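Local atomic coordinates of Alpha/beta hydrolase family protein (Bacillus anthracis, PDB entry 3OOS), a protein that probably catalyses a hydrolysis reaction, as many enzymes of the alpha/beta hydrolase fold do, on a substrate that is not known. Residues A[25-29]-A[52-56]; A[125-131]-A[208-214]; A[175-179]-A[259-265]; A[225-229]-A[240-244]; A[252-256]-A[269-273]. All blocks are in the same frame, centred on the assembly; numbering follows the deposited sequence.

Interaction 1: residues A[25-29]-A[52-56]; sequences PLCVT and VYLVN
Rotation about the first side-chain bond of Thr29 (chi1 -163°) puts OG1 far from its own backbone N and turns it to the partner strand, where it donates to Val55 O over 2.7 Å. A similar torsion in Val28 (chi1 173°) splits its two methyls between two neighbours: CG1, beside the carbonyl carbon, reaches Leu54 CD1 at 3.9 Å, while CG2, on the side of the backbone N, meets Val52 CG1 at 3.7 Å. Beneath these side chains runs a textbook parallel ladder, in which Leu26 pairs with Val52, Cys27 with Tyr53 and Val28 with Leu54. Tyr53 serves both residues flanking its partner: its N donates to Leu26 O at 2.8 Å, and its O accepts from Val28 N at 2.9 Å in an almost straight bond (178°). Val55 N then closes on Val28 O at 3.0 Å. The strands are neighbours in the central mixed sheet of the alpha/beta hydrolase fold, with strand 93-98 beyond 25-28 and strand 13-20 beyond 51-55. The sheet face bearing Cys27 is roofed by helix 74-87, whose Leu81 touches both Cys27 and Val55; here Cys27 SG lies 3.9 Å from Val55 CG2. Leu26 and Val28 point to the other face, toward Phe46 and Phe42. At the start of the pairing, the Tyr53 ring directs its edge at Leu26 O, and its CE1 comes 4.1 Å from Pro25 CB.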
# COMPACT_ATOMS: atom_id res chain seq x y z
N PRO A 25 -16.72 -5.14 5.31
CA PRO A 25 -15.72 -4.13 5.64
C PRO A 25 -14.33 -4.48 5.10
O PRO A 25 -13.91 -5.64 5.16
CB PRO A 25 -15.72 -4.11 7.18
CG PRO A 25 -16.23 -5.47 7.57
CD PRO A 25 -17.21 -5.86 6.50
N LEU A 26 -13.66 -3.47 4.57
CA LEU A 26 -12.31 -3.61 4.06
C LEU A 26 -11.48 -2.42 4.51
O LEU A 26 -11.81 -1.27 4.20
CB LEU A 26 -12.32 -3.70 2.53
CG LEU A 26 -10.96 -3.88 1.84
CD1 LEU A 26 -10.46 -5.30 2.03
CD2 LEU A 26 -11.07 -3.55 0.37
N CYS A 27 -10.41 -2.70 5.25
CA CYS A 27 -9.45 -1.68 5.65
C CYS A 27 -8.41 -1.50 4.55
O CYS A 27 -7.86 -2.48 4.03
CB CYS A 27 -8.78 -2.08 6.96
SG CYS A 27 -7.56 -0.90 7.57
N VAL A 28 -8.15 -0.25 4.18
CA VAL A 28 -7.11 0.08 3.21
C VAL A 28 -6.22 1.16 3.81
O VAL A 28 -6.72 2.17 4.31
CB VAL A 28 -7.68 0.60 1.86
CG1 VAL A 28 -6.55 1.10 0.94
CG2 VAL A 28 -8.51 -0.48 1.18
N THR A 29 -4.91 0.95 3.75
CA THR A 29 -3.97 2.00 4.12
C THR A 29 -2.63 1.75 3.42
O THR A 29 -2.50 0.80 2.66
CB THR A 29 -3.83 2.17 5.67
OG1 THR A 29 -3.22 3.43 5.97
CG2 THR A 29 -3.03 1.04 6.29
N VAL A 52 -15.32 0.51 2.41
CA VAL A 52 -13.87 0.75 2.50
C VAL A 52 -13.51 1.79 3.55
O VAL A 52 -14.00 2.92 3.50
CB VAL A 52 -13.28 1.13 1.12
CG1 VAL A 52 -11.77 1.34 1.21
CG2 VAL A 52 -13.60 0.05 0.09
N TYR A 53 -12.66 1.38 4.48
CA TYR A 53 -12.12 2.25 5.52
C TYR A 53 -10.70 2.62 5.15
O TYR A 53 -9.77 1.83 5.33
CB TYR A 53 -12.16 1.54 6.89
CG TYR A 53 -13.57 1.28 7.38
CD1 TYR A 53 -14.30 0.18 6.92
CD2 TYR A 53 -14.17 2.14 8.29
CE1 TYR A 53 -15.60 -0.05 7.36
CE2 TYR A 53 -15.47 1.92 8.73
CZ TYR A 53 -16.18 0.82 8.27
OH TYR A 53 -17.46 0.61 8.71
N LEU A 54 -10.55 3.83 4.60
CA LEU A 54 -9.25 4.35 4.17
C LEU A 54 -8.62 5.11 5.33
O LEU A 54 -9.03 6.22 5.64
CB LEU A 54 -9.43 5.25 2.94
CG LEU A 54 -8.19 5.89 2.30
CD1 LEU A 54 -7.25 4.84 1.74
CD2 LEU A 54 -8.62 6.88 1.22
N VAL A 55 -7.63 4.49 5.96
CA VAL A 55 -7.10 4.96 7.24
C VAL A 55 -5.85 5.84 7.12
O VAL A 55 -4.90 5.52 6.41
CB VAL A 55 -6.80 3.77 8.19
CG1 VAL A 55 -6.26 4.25 9.54
CG2 VAL A 55 -8.05 2.93 8.39
N ASN A 56 -5.88 6.96 7.84
CA ASN A 56 -4.67 7.75 8.11
C ASN A 56 -4.00 7.22 9.38
O ASN A 56 -4.57 7.27 10.47
CB ASN A 56 -5.00 9.24 8.25
CG ASN A 56 -4.96 9.98 6.91
OD1 ASN A 56 -5.59 11.03 6.74
ND2 ASN A 56 -4.21 9.44 5.96

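Interaction 2: residues A[125-131]-A[208-214]; sequences AASKEYA and YKDYDVR
The Lys128 side chain runs along the turn at 208-211, past Tyr208 O. Its CG sits between the backbone N and the carbonyl carbon (chi1 66°), and the extended chain beyond carries NZ to Lys209 O at 2.8 Å. At its root, CB rests over a face of the Tyr208 ring, a CH-pi contact 3.8 Å from the centroid. Tyr130 OH lies at the edge of that ring, 3.6 Å from Tyr208 CD1; the rings meet obliquely, their planes 87° apart. The Tyr211 ring slides beside the backbone of 125-127 until OH donates to Ala125 O at 2.7 Å, in the carbonyl plane. Val213 N to Ala126 O (2.8 Å) and Lys128 N to Tyr211 O (3.0 Å) complete the pairing of the loop after strand 116-122 with the loop between helices 197-207 and 214-217. Bent at chi3, Arg214 grips Asp212 side-on, NE to OD1 and NH2 to OD2, while Ser127 CB lies over a guanidinium face. From this clamp Arg214 NH1 reaches Glu129 OE1 in a long salt bridge of 3.5 Å, carboxylate and guanidinium planes 66° apart. Four carbonyls are thus satisfied from across the contact, and because Asp212 fixes the guanidinium facing Glu129, the charged end is probably held by the network and not by one pair.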
# COMPACT_ATOMS: atom_id res chain seq x y z
N ALA A 125 6.48 -7.64 -1.62
CA ALA A 125 7.51 -8.66 -1.47
C ALA A 125 7.42 -9.20 -0.06
O ALA A 125 6.98 -8.49 0.85
CB ALA A 125 8.89 -8.08 -1.75
N ALA A 126 7.84 -10.44 0.12
CA ALA A 126 7.81 -11.11 1.42
C ALA A 126 9.07 -10.84 2.25
O ALA A 126 9.16 -11.25 3.42
CB ALA A 126 7.59 -12.61 1.25
N SER A 127 10.06 -10.16 1.66
CA SER A 127 11.27 -9.78 2.38
C SER A 127 11.93 -8.57 1.72
O SER A 127 11.51 -8.12 0.66
CB SER A 127 12.27 -10.94 2.44
OG SER A 127 13.00 -11.03 1.23
N LYS A 128 12.99 -8.08 2.36
CA LYS A 128 13.78 -6.96 1.85
C LYS A 128 14.56 -7.29 0.57
O LYS A 128 15.15 -6.39 -0.04
CB LYS A 128 14.74 -6.47 2.94
CG LYS A 128 15.83 -7.46 3.33
CD LYS A 128 16.80 -6.84 4.32
CE LYS A 128 17.91 -7.80 4.71
NZ LYS A 128 18.82 -7.20 5.71
N GLU A 129 14.54 -8.56 0.17
CA GLU A 129 15.36 -9.00 -0.95
C GLU A 129 14.95 -8.41 -2.31
O GLU A 129 15.72 -8.46 -3.27
CB GLU A 129 15.49 -10.53 -0.98
CG GLU A 129 16.26 -11.07 0.22
CD GLU A 129 16.70 -12.51 0.06
OE1 GLU A 129 17.31 -13.05 1.01
OE2 GLU A 129 16.43 -13.12 -1.00
N TYR A 130 13.76 -7.80 -2.38
CA TYR A 130 13.34 -7.12 -3.62
C TYR A 130 14.34 -6.04 -4.04
O TYR A 130 14.60 -5.88 -5.23
CB TYR A 130 11.92 -6.52 -3.49
CG TYR A 130 11.83 -5.35 -2.53
CD1 TYR A 130 11.89 -4.03 -3.00
CD2 TYR A 130 11.66 -5.56 -1.17
CE1 TYR A 130 11.80 -2.96 -2.11
CE2 TYR A 130 11.57 -4.50 -0.28
CZ TYR A 130 11.64 -3.20 -0.76
OH TYR A 130 11.55 -2.16 0.13
N ALA A 131 14.91 -5.34 -3.07
CA ALA A 131 15.82 -4.23 -3.36
C ALA A 131 17.23 -4.69 -3.75
O ALA A 131 18.08 -3.87 -4.08
CB ALA A 131 15.87 -3.26 -2.18
N TYR A 208 13.12 -1.64 7.14
CA TYR A 208 13.55 -2.36 5.95
C TYR A 208 14.60 -3.45 6.21
O TYR A 208 14.46 -4.57 5.72
CB TYR A 208 14.06 -1.38 4.87
CG TYR A 208 14.81 -2.07 3.75
CD1 TYR A 208 14.14 -2.59 2.65
CD2 TYR A 208 16.20 -2.22 3.81
CE1 TYR A 208 14.83 -3.24 1.63
CE2 TYR A 208 16.89 -2.86 2.80
CZ TYR A 208 16.20 -3.37 1.72
OH TYR A 208 16.90 -4.01 0.72
N LYS A 209 15.64 -3.12 6.97
CA LYS A 209 16.76 -4.05 7.17
C LYS A 209 16.37 -5.34 7.90
O LYS A 209 17.08 -6.35 7.80
CB LYS A 209 17.94 -3.36 7.89
CG LYS A 209 17.61 -2.84 9.27
CD LYS A 209 18.81 -2.13 9.89
CE LYS A 209 18.52 -1.72 11.33
NZ LYS A 209 18.27 -2.90 12.20
N ASP A 210 15.25 -5.30 8.62
CA ASP A 210 14.76 -6.45 9.37
C ASP A 210 13.52 -7.10 8.74
O ASP A 210 12.94 -8.01 9.33
CB ASP A 210 14.45 -6.06 10.82
CG ASP A 210 15.69 -5.71 11.62
OD1 ASP A 210 16.80 -6.18 11.26
OD2 ASP A 210 15.57 -4.98 12.62
N TYR A 211 13.12 -6.64 7.56
CA TYR A 211 11.87 -7.12 6.97
C TYR A 211 12.02 -8.47 6.27
O TYR A 211 12.73 -8.60 5.27
CB TYR A 211 11.25 -6.07 6.02
CG TYR A 211 10.00 -6.59 5.33
CD1 TYR A 211 8.88 -6.94 6.08
CD2 TYR A 211 9.96 -6.74 3.95
CE1 TYR A 211 7.73 -7.43 5.46
CE2 TYR A 211 8.81 -7.24 3.32
CZ TYR A 211 7.70 -7.58 4.09
OH TYR A 211 6.57 -8.06 3.48
N ASP A 212 11.33 -9.47 6.82
CA ASP A 212 11.31 -10.82 6.26
C ASP A 212 10.21 -11.62 6.94
O ASP A 212 10.28 -11.89 8.14
CB ASP A 212 12.67 -11.52 6.43
CG ASP A 212 12.76 -12.85 5.69
OD1 ASP A 212 11.79 -13.23 4.99
OD2 ASP A 212 13.82 -13.51 5.81
N VAL A 213 9.19 -11.99 6.16
CA VAL A 213 8.07 -12.79 6.66
C VAL A 213 7.89 -14.10 5.87
O VAL A 213 6.87 -14.77 5.99
CB VAL A 213 6.73 -11.99 6.68
CG1 VAL A 213 6.82 -10.80 7.64
CG2 VAL A 213 6.34 -11.53 5.26
N ARG A 214 8.90 -14.47 5.08
CA ARG A 214 8.79 -15.62 4.17
C ARG A 214 8.35 -16.91 4.86
O ARG A 214 7.45 -17.60 4.38
CB ARG A 214 10.10 -15.86 3.42
CG ARG A 214 10.35 -14.84 2.31
CD ARG A 214 11.74 -15.01 1.73
NE ARG A 214 12.79 -14.65 2.69
CZ ARG A 214 14.10 -14.71 2.44
NH1 ARG A 214 14.54 -15.14 1.26
NH2 ARG A 214 14.96 -14.35 3.38

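Interaction 3: residues A[175-179]-A[259-265]; sequences MSFYS and NHNPFVE. With SO4 (sulfate ion), chain B.
The loop bearing His260 fits the histidine loop of an alpha/beta hydrolase catalytic triad: His260 ND1 is hydrogen-bonded to Asp232, and its side chain touches Ser99 of the probable nucleophile elbow. This loop is fastened to the end of helix 162-176, where His260 N donates to Ser176 O at 3.1 Å from above the carbonyl plane. The larger grip belongs to Glu265. Its OE1 takes Tyr178 N at 2.7 Å and Asn259 N at 3.0 Å, the two arriving from opposite faces of the carboxylate, while OE2 accepts from Asn261 N at 2.7 Å and shares Asn259 N. A water joins OE1 to Ser179 N. Farther back on the same side chain, CG presses on Phe177 CD1 at 3.6 Å, and Val264 CG2 meets Phe177 CZ at 3.8 Å; Leu183 and Ala186 of helix 180-186 also touch this ring. His260 NE2 makes a weak bond to sulfate O2 at 3.2 Å, the sulfate being held as well by His30, Tyr32, Ser99 and the backbone of Ala100. Backbone N-H groups thus meet both oxygens of a buried carboxylate, an environment that would probably favour its anionic form, and since two of them belong to Asn259 and Asn261, Glu265 fixes the loop immediately before and after His260.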
# COMPACT_ATOMS: atom_id res chain seq x y z
N MSE A 175 7.93 6.56 -15.15
CA MSE A 175 8.63 5.30 -14.95
C MSE A 175 7.70 4.23 -14.39
O MSE A 175 7.93 3.03 -14.57
CB MSE A 175 9.80 5.53 -14.00
CG MSE A 175 10.57 4.28 -13.65
SE MSE A 175 11.60 4.58 -12.05
CE MSE A 175 10.16 4.92 -10.76
N SER A 176 6.64 4.68 -13.71
CA SER A 176 5.73 3.82 -12.96
C SER A 176 4.48 3.40 -13.73
O SER A 176 3.65 2.64 -13.20
CB SER A 176 5.30 4.54 -11.68
OG SER A 176 6.42 4.91 -10.91
N PHE A 177 4.35 3.89 -14.95
CA PHE A 177 3.20 3.60 -15.82
C PHE A 177 3.65 3.00 -17.14
O PHE A 177 4.56 3.52 -17.79
CB PHE A 177 2.41 4.89 -16.11
CG PHE A 177 1.39 5.23 -15.07
CD1 PHE A 177 0.04 4.97 -15.30
CD2 PHE A 177 1.77 5.82 -13.87
CE1 PHE A 177 -0.92 5.28 -14.34
CE2 PHE A 177 0.82 6.13 -12.90
CZ PHE A 177 -0.53 5.87 -13.13
N TYR A 178 2.99 1.92 -17.53
CA TYR A 178 3.26 1.26 -18.81
C TYR A 178 2.91 2.18 -19.98
O TYR A 178 3.66 2.27 -20.95
CB TYR A 178 2.48 -0.06 -18.88
CG TYR A 178 2.42 -0.70 -20.24
CD1 TYR A 178 3.43 -1.55 -20.67
CD2 TYR A 178 1.33 -0.48 -21.08
CE1 TYR A 178 3.37 -2.15 -21.93
CE2 TYR A 178 1.26 -1.07 -22.33
CZ TYR A 178 2.29 -1.90 -22.75
OH TYR A 178 2.21 -2.49 -23.99
N SER A 179 1.77 2.86 -19.86
CA SER A 179 1.24 3.71 -20.93
C SER A 179 1.14 5.17 -20.49
O SER A 179 0.55 5.48 -19.45
CB SER A 179 -0.14 3.20 -21.37
OG SER A 179 -0.85 4.17 -22.11
N ASN A 259 2.58 -1.44 -15.11
CA ASN A 259 3.82 -1.32 -14.38
C ASN A 259 3.52 -1.40 -12.88
O ASN A 259 3.33 -2.49 -12.35
CB ASN A 259 4.53 -0.01 -14.76
CG ASN A 259 5.92 0.11 -14.19
OD1 ASN A 259 6.15 -0.17 -13.01
ND2 ASN A 259 6.87 0.53 -15.01
N HIS A 260 3.43 -0.25 -12.21
CA HIS A 260 3.25 -0.21 -10.76
C HIS A 260 1.81 0.02 -10.29
O HIS A 260 1.52 -0.16 -9.11
CB HIS A 260 4.17 0.86 -10.17
CG HIS A 260 4.27 0.83 -8.67
ND1 HIS A 260 4.93 -0.18 -8.00
CD2 HIS A 260 3.82 1.68 -7.73
CE1 HIS A 260 4.87 0.06 -6.70
NE2 HIS A 260 4.19 1.18 -6.51
N ASN A 261 0.92 0.41 -11.21
CA ASN A 261 -0.41 0.90 -10.83
C ASN A 261 -1.57 0.22 -11.57
O ASN A 261 -2.36 0.90 -12.23
CB ASN A 261 -0.49 2.42 -11.08
CG ASN A 261 0.46 3.22 -10.20
OD1 ASN A 261 0.05 3.78 -9.18
ND2 ASN A 261 1.72 3.30 -10.60
N PRO A 262 -1.71 -1.12 -11.45
CA PRO A 262 -2.77 -1.83 -12.20
C PRO A 262 -4.19 -1.31 -12.01
O PRO A 262 -5.00 -1.37 -12.94
CB PRO A 262 -2.68 -3.27 -11.68
CG PRO A 262 -1.32 -3.40 -11.11
CD PRO A 262 -0.95 -2.05 -10.58
N PHE A 263 -4.49 -0.80 -10.82
CA PHE A 263 -5.82 -0.26 -10.47
C PHE A 263 -6.25 0.93 -11.33
O PHE A 263 -7.45 1.21 -11.44
CB PHE A 263 -5.88 0.08 -8.98
CG PHE A 263 -4.62 0.72 -8.46
CD1 PHE A 263 -4.44 2.10 -8.53
CD2 PHE A 263 -3.61 -0.07 -7.92
CE1 PHE A 263 -3.27 2.69 -8.06
CE2 PHE A 263 -2.44 0.51 -7.45
CZ PHE A 263 -2.26 1.89 -7.52
N VAL A 264 -5.29 1.64 -11.93
CA VAL A 264 -5.60 2.68 -12.93
C VAL A 264 -5.07 2.38 -14.34
O VAL A 264 -5.52 3.00 -15.31
CB VAL A 264 -5.15 4.10 -12.48
CG1 VAL A 264 -6.04 4.61 -11.37
CG2 VAL A 264 -3.68 4.13 -12.07
N GLU A 265 -4.13 1.45 -14.46
CA GLU A 265 -3.57 1.10 -15.77
C GLU A 265 -4.45 0.12 -16.53
O GLU A 265 -4.48 0.12 -17.76
CB GLU A 265 -2.16 0.54 -15.63
CG GLU A 265 -1.15 1.53 -15.06
CD GLU A 265 0.24 0.96 -15.02
OE1 GLU A 265 0.89 0.90 -16.08
OE2 GLU A 265 0.68 0.56 -13.93
S SO4 B . 5.34 2.81 -2.51
O1 SO4 B . 6.56 3.48 -2.09
O2 SO4 B . 5.57 2.15 -3.79
O3 SO4 B . 4.94 1.84 -1.50
O4 SO4 B . 4.28 3.80 -2.66
O HOH W 1 -0.35 1.99 -18.23

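Interaction 4: residues A[225-229]-A[240-244]; sequences FIYCG and SCEIA
Ile226 presses its outer atoms into helix 240-244, the strand-to-helix packing of a beta-alpha-beta unit made by strand 224-229, helix 237-246 and strand 250-255. Ile226 CD1 meets Ile243 CG2 at 3.6 Å, the two side chains crossing at a slant, and Ile226 CG1 lies 3.9 Å from Ala244 CB. The branch methyl takes another course: with CG1 turned to the backbone N side (chi1 -41°), Ile226 CG2 lies anti to that N and comes to 3.6 Å from Ser240 O, whose hydrogen bond is spent inside the helix on Ala244 N. One isoleucine therefore spans a full helical turn. The segments run nearly antiparallel, at 170°, with their axes 8.2 Å apart, and no hydrogen bond crosses between them, so the fit rests on shape. In the next shell, Ile226 is flanked within the sheet by Val121 and Leu252, and Leu252 also packs on Ala244. Ile243 touches Ala124 and Ala126. Tyr227 points away from the helix, and its OH is hydrogen-bonded to His98 on the opposite face of the sheet. Nearer the C-terminal end of the strand, Ser240 OG sits 3.2 Å from Cys228 CB and 3.7 Å from Cys228 SG.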
# COMPACT_ATOMS: atom_id res chain seq x y z
N PHE A 225 -5.30 -12.64 -1.82
CA PHE A 225 -5.41 -12.29 -3.23
C PHE A 225 -4.23 -11.42 -3.63
O PHE A 225 -4.19 -10.22 -3.32
CB PHE A 225 -6.76 -11.62 -3.51
CG PHE A 225 -7.94 -12.47 -3.12
CD1 PHE A 225 -8.48 -13.40 -4.01
CD2 PHE A 225 -8.52 -12.36 -1.86
CE1 PHE A 225 -9.57 -14.20 -3.65
CE2 PHE A 225 -9.61 -13.15 -1.49
CZ PHE A 225 -10.13 -14.07 -2.39
N ILE A 226 -3.25 -12.04 -4.28
CA ILE A 226 -2.00 -11.39 -4.64
C ILE A 226 -2.09 -10.93 -6.09
O ILE A 226 -2.62 -11.63 -6.94
CB ILE A 226 -0.78 -12.36 -4.48
CG1 ILE A 226 -0.90 -13.22 -3.20
CG2 ILE A 226 0.55 -11.61 -4.55
CD1 ILE A 226 -1.09 -12.43 -1.89
N TYR A 227 -1.58 -9.73 -6.38
CA TYR A 227 -1.55 -9.25 -7.76
C TYR A 227 -0.31 -8.39 -7.99
O TYR A 227 0.29 -7.89 -7.03
CB TYR A 227 -2.83 -8.46 -8.12
CG TYR A 227 -2.87 -7.07 -7.52
CD1 TYR A 227 -2.24 -6.00 -8.16
CD2 TYR A 227 -3.51 -6.84 -6.30
CE1 TYR A 227 -2.25 -4.73 -7.60
CE2 TYR A 227 -3.54 -5.56 -5.74
CZ TYR A 227 -2.90 -4.52 -6.40
OH TYR A 227 -2.91 -3.26 -5.84
N CYS A 228 0.06 -8.21 -9.25
CA CYS A 228 1.20 -7.38 -9.61
C CYS A 228 1.16 -7.06 -11.09
O CYS A 228 0.72 -7.89 -11.90
CB CYS A 228 2.51 -8.10 -9.28
SG CYS A 228 3.99 -7.07 -9.31
N GLY A 229 1.62 -5.87 -11.44
CA GLY A 229 1.87 -5.52 -12.84
C GLY A 229 3.09 -6.27 -13.34
O GLY A 229 4.11 -6.35 -12.65
N SER A 240 5.89 -11.17 -6.15
CA SER A 240 4.48 -11.50 -5.98
C SER A 240 4.25 -13.00 -6.20
O SER A 240 3.44 -13.61 -5.52
CB SER A 240 3.59 -10.67 -6.90
OG SER A 240 3.51 -9.32 -6.44
N CYS A 241 5.00 -13.57 -7.15
CA CYS A 241 4.95 -15.02 -7.36
C CYS A 241 5.36 -15.77 -6.09
O CYS A 241 4.72 -16.75 -5.71
CB CYS A 241 5.85 -15.44 -8.52
SG CYS A 241 5.27 -14.87 -10.11
N GLU A 242 6.42 -15.28 -5.44
CA GLU A 242 6.89 -15.89 -4.20
C GLU A 242 5.83 -15.83 -3.11
O GLU A 242 5.54 -16.84 -2.47
CB GLU A 242 8.18 -15.23 -3.71
CG GLU A 242 8.64 -15.77 -2.35
CD GLU A 242 9.97 -15.21 -1.90
OE1 GLU A 242 10.13 -13.98 -1.88
OE2 GLU A 242 10.85 -16.02 -1.54
N ILE A 243 5.24 -14.65 -2.91
CA ILE A 243 4.18 -14.48 -1.92
C ILE A 243 3.04 -15.47 -2.14
O ILE A 243 2.62 -16.17 -1.21
CB ILE A 243 3.62 -13.03 -1.90
CG1 ILE A 243 4.68 -12.05 -1.38
CG2 ILE A 243 2.36 -12.95 -1.05
CD1 ILE A 243 4.37 -10.59 -1.71
N ALA A 244 2.54 -15.54 -3.38
CA ALA A 244 1.42 -16.41 -3.71
C ALA A 244 1.75 -17.89 -3.55
O ALA A 244 0.88 -18.69 -3.20
CB ALA A 244 0.92 -16.12 -5.11

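Interaction 5: residues A[252-256]-A[269-273]; sequences LTKFE and KFNQF
Lys269 NZ is gripped by three oxygens. Lys254 O accepts from Lys269 NZ at 2.8 Å, nearly in line with the carbonyl bond, and two waters accept from the same NZ at 2.8 Å and 2.9 Å. Each water leads on to Glu256: the first receives its backbone N-H, while the second donates to OE2. The ammonium and carboxylate are thus coupled through solvent, without direct contact. The lysine gets there fully extended, with CG on the side opposite its backbone N (chi1 -174°), and on the way CE passes over one face of the Phe255 ring, toward its rim, while CG approaches Phe255 CE1 at 3.6 Å. The charge itself is too far along for more than a weak cation-pi attraction. Phe255, in turn, pushes its edge into the helix: CZ meets Phe270 CD1 at 3.6 Å, the backbone N of Phe270 lies near the ring plane, and Phe273 CB comes to 4.0 Å from Phe255 CZ. The planes of the Phe255 and Phe270 rings differ by 37°, an oblique meeting. Nearer the start of the strand, Thr253 OG1 lies at the edge of the Phe273 ring, 3.5 Å from CD1. Strand 250-255, outermost in the sheet, thereby holds helix 267-276 on one face, with Phe270 and Phe273 both set edge-to-face against Tyr227 of the adjoining strand 224-229, while Leu252 turns to helix 237-246 on the other.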
# COMPACT_ATOMS: atom_id res chain seq x y z
N LEU A 252 -2.97 -15.71 -7.49
CA LEU A 252 -2.11 -14.71 -8.11
C LEU A 252 -2.73 -14.20 -9.40
O LEU A 252 -3.13 -14.98 -10.26
CB LEU A 252 -0.72 -15.30 -8.39
CG LEU A 252 0.31 -14.41 -9.09
CD1 LEU A 252 0.68 -13.17 -8.26
CD2 LEU A 252 1.55 -15.22 -9.44
N THR A 253 -2.82 -12.87 -9.51
CA THR A 253 -3.39 -12.23 -10.70
C THR A 253 -2.35 -11.34 -11.35
O THR A 253 -1.81 -10.43 -10.71
CB THR A 253 -4.65 -11.41 -10.34
OG1 THR A 253 -5.61 -12.27 -9.70
CG2 THR A 253 -5.28 -10.81 -11.60
N LYS A 254 -2.06 -11.61 -12.62
CA LYS A 254 -1.06 -10.87 -13.37
C LYS A 254 -1.70 -9.79 -14.21
O LYS A 254 -2.66 -10.04 -14.94
CB LYS A 254 -0.27 -11.83 -14.26
CG LYS A 254 0.95 -11.22 -14.91
CD LYS A 254 1.74 -12.28 -15.65
CE LYS A 254 3.19 -11.87 -15.83
NZ LYS A 254 3.98 -12.94 -16.49
N PHE A 255 -1.18 -8.57 -14.10
CA PHE A 255 -1.65 -7.47 -14.92
C PHE A 255 -0.62 -7.22 -16.02
O PHE A 255 0.43 -6.61 -15.80
CB PHE A 255 -1.94 -6.24 -14.05
CG PHE A 255 -3.21 -6.38 -13.24
CD1 PHE A 255 -4.42 -5.93 -13.74
CD2 PHE A 255 -3.19 -6.98 -11.98
CE1 PHE A 255 -5.60 -6.06 -13.00
CE2 PHE A 255 -4.36 -7.12 -11.23
CZ PHE A 255 -5.57 -6.66 -11.75
N GLU A 256 -0.94 -7.73 -17.20
CA GLU A 256 0.01 -7.83 -18.32
C GLU A 256 0.40 -6.48 -18.92
O GLU A 256 1.49 -6.34 -19.48
CB GLU A 256 -0.57 -8.73 -19.42
CG GLU A 256 -1.16 -10.06 -18.94
CD GLU A 256 -0.12 -11.14 -18.69
OE1 GLU A 256 1.07 -10.92 -18.99
OE2 GLU A 256 -0.51 -12.23 -18.19
N LYS A 269 -9.98 -4.76 -15.88
CA LYS A 269 -9.45 -5.99 -15.30
C LYS A 269 -9.32 -5.90 -13.78
O LYS A 269 -9.58 -6.87 -13.07
CB LYS A 269 -8.12 -6.39 -15.94
CG LYS A 269 -7.60 -7.74 -15.48
CD LYS A 269 -6.41 -8.21 -16.30
CE LYS A 269 -5.78 -9.44 -15.68
NZ LYS A 269 -4.88 -10.15 -16.64
N PHE A 270 -8.93 -4.73 -13.28
CA PHE A 270 -8.85 -4.54 -11.83
C PHE A 270 -10.22 -4.63 -11.16
O PHE A 270 -10.35 -5.17 -10.07
CB PHE A 270 -8.13 -3.25 -11.43
CG PHE A 270 -7.67 -3.24 -10.00
CD1 PHE A 270 -6.46 -3.84 -9.65
CD2 PHE A 270 -8.45 -2.67 -9.00
CE1 PHE A 270 -6.04 -3.86 -8.32
CE2 PHE A 270 -8.04 -2.69 -7.67
CZ PHE A 270 -6.82 -3.28 -7.34
N ASN A 271 -11.24 -4.09 -11.83
CA ASN A 271 -12.62 -4.22 -11.36
C ASN A 271 -13.05 -5.68 -11.26
O ASN A 271 -13.70 -6.08 -10.29
CB ASN A 271 -13.59 -3.42 -12.24
CG ASN A 271 -13.55 -1.93 -11.95
OD1 ASN A 271 -13.19 -1.50 -10.85
ND2 ASN A 271 -13.92 -1.13 -12.95
N GLN A 272 -12.67 -6.47 -12.27
CA GLN A 272 -12.95 -7.91 -12.26
C GLN A 272 -12.21 -8.58 -11.10
O GLN A 272 -12.77 -9.45 -10.42
CB GLN A 272 -12.55 -8.54 -13.60
CG GLN A 272 -12.95 -10.01 -13.74
CD GLN A 272 -14.43 -10.23 -13.46
OE1 GLN A 272 -15.29 -9.52 -13.99
NE2 GLN A 272 -14.73 -11.21 -12.62
N PHE A 273 -10.96 -8.17 -10.88
CA PHE A 273 -10.17 -8.67 -9.76
C PHE A 273 -10.87 -8.40 -8.42
O PHE A 273 -10.97 -9.29 -7.58
CB PHE A 273 -8.76 -8.06 -9.77
CG PHE A 273 -7.98 -8.33 -8.51
CD1 PHE A 273 -7.40 -9.58 -8.27
CD2 PHE A 273 -7.83 -7.33 -7.54
CE1 PHE A 273 -6.68 -9.82 -7.10
CE2 PHE A 273 -7.12 -7.57 -6.37
CZ PHE A 273 -6.54 -8.82 -6.15
O HOH W 2 -3.61 -8.05 -17.98
O HOH W 3 -3.18 -12.45 -16.75

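In the fold
Interactions 4 and 5 lie side by side, centres 11 Å apart, on adjacent strands joined by Ile226 O to Thr253 N (2.9 Å) and Cys228 O to Phe255 N (3.0 Å); their helices cover opposite faces of the sheet. Interaction 3 joins the same neighbourhood, with Pro262 CB 3.5 Å from Phe255 CG, and carries His260 to the sulfate in the probable active site. Interaction 2 reaches interaction 4 through Ala125 N, 3.6 Å from Ile243 CD1, and its Tyr130 borders the tetraethylene glycol, which is about 5 Å from the His260 side chain. Interaction 1 stands apart, about 22 Å between centres from interaction 3, but shares the central sheet with 4 and 5.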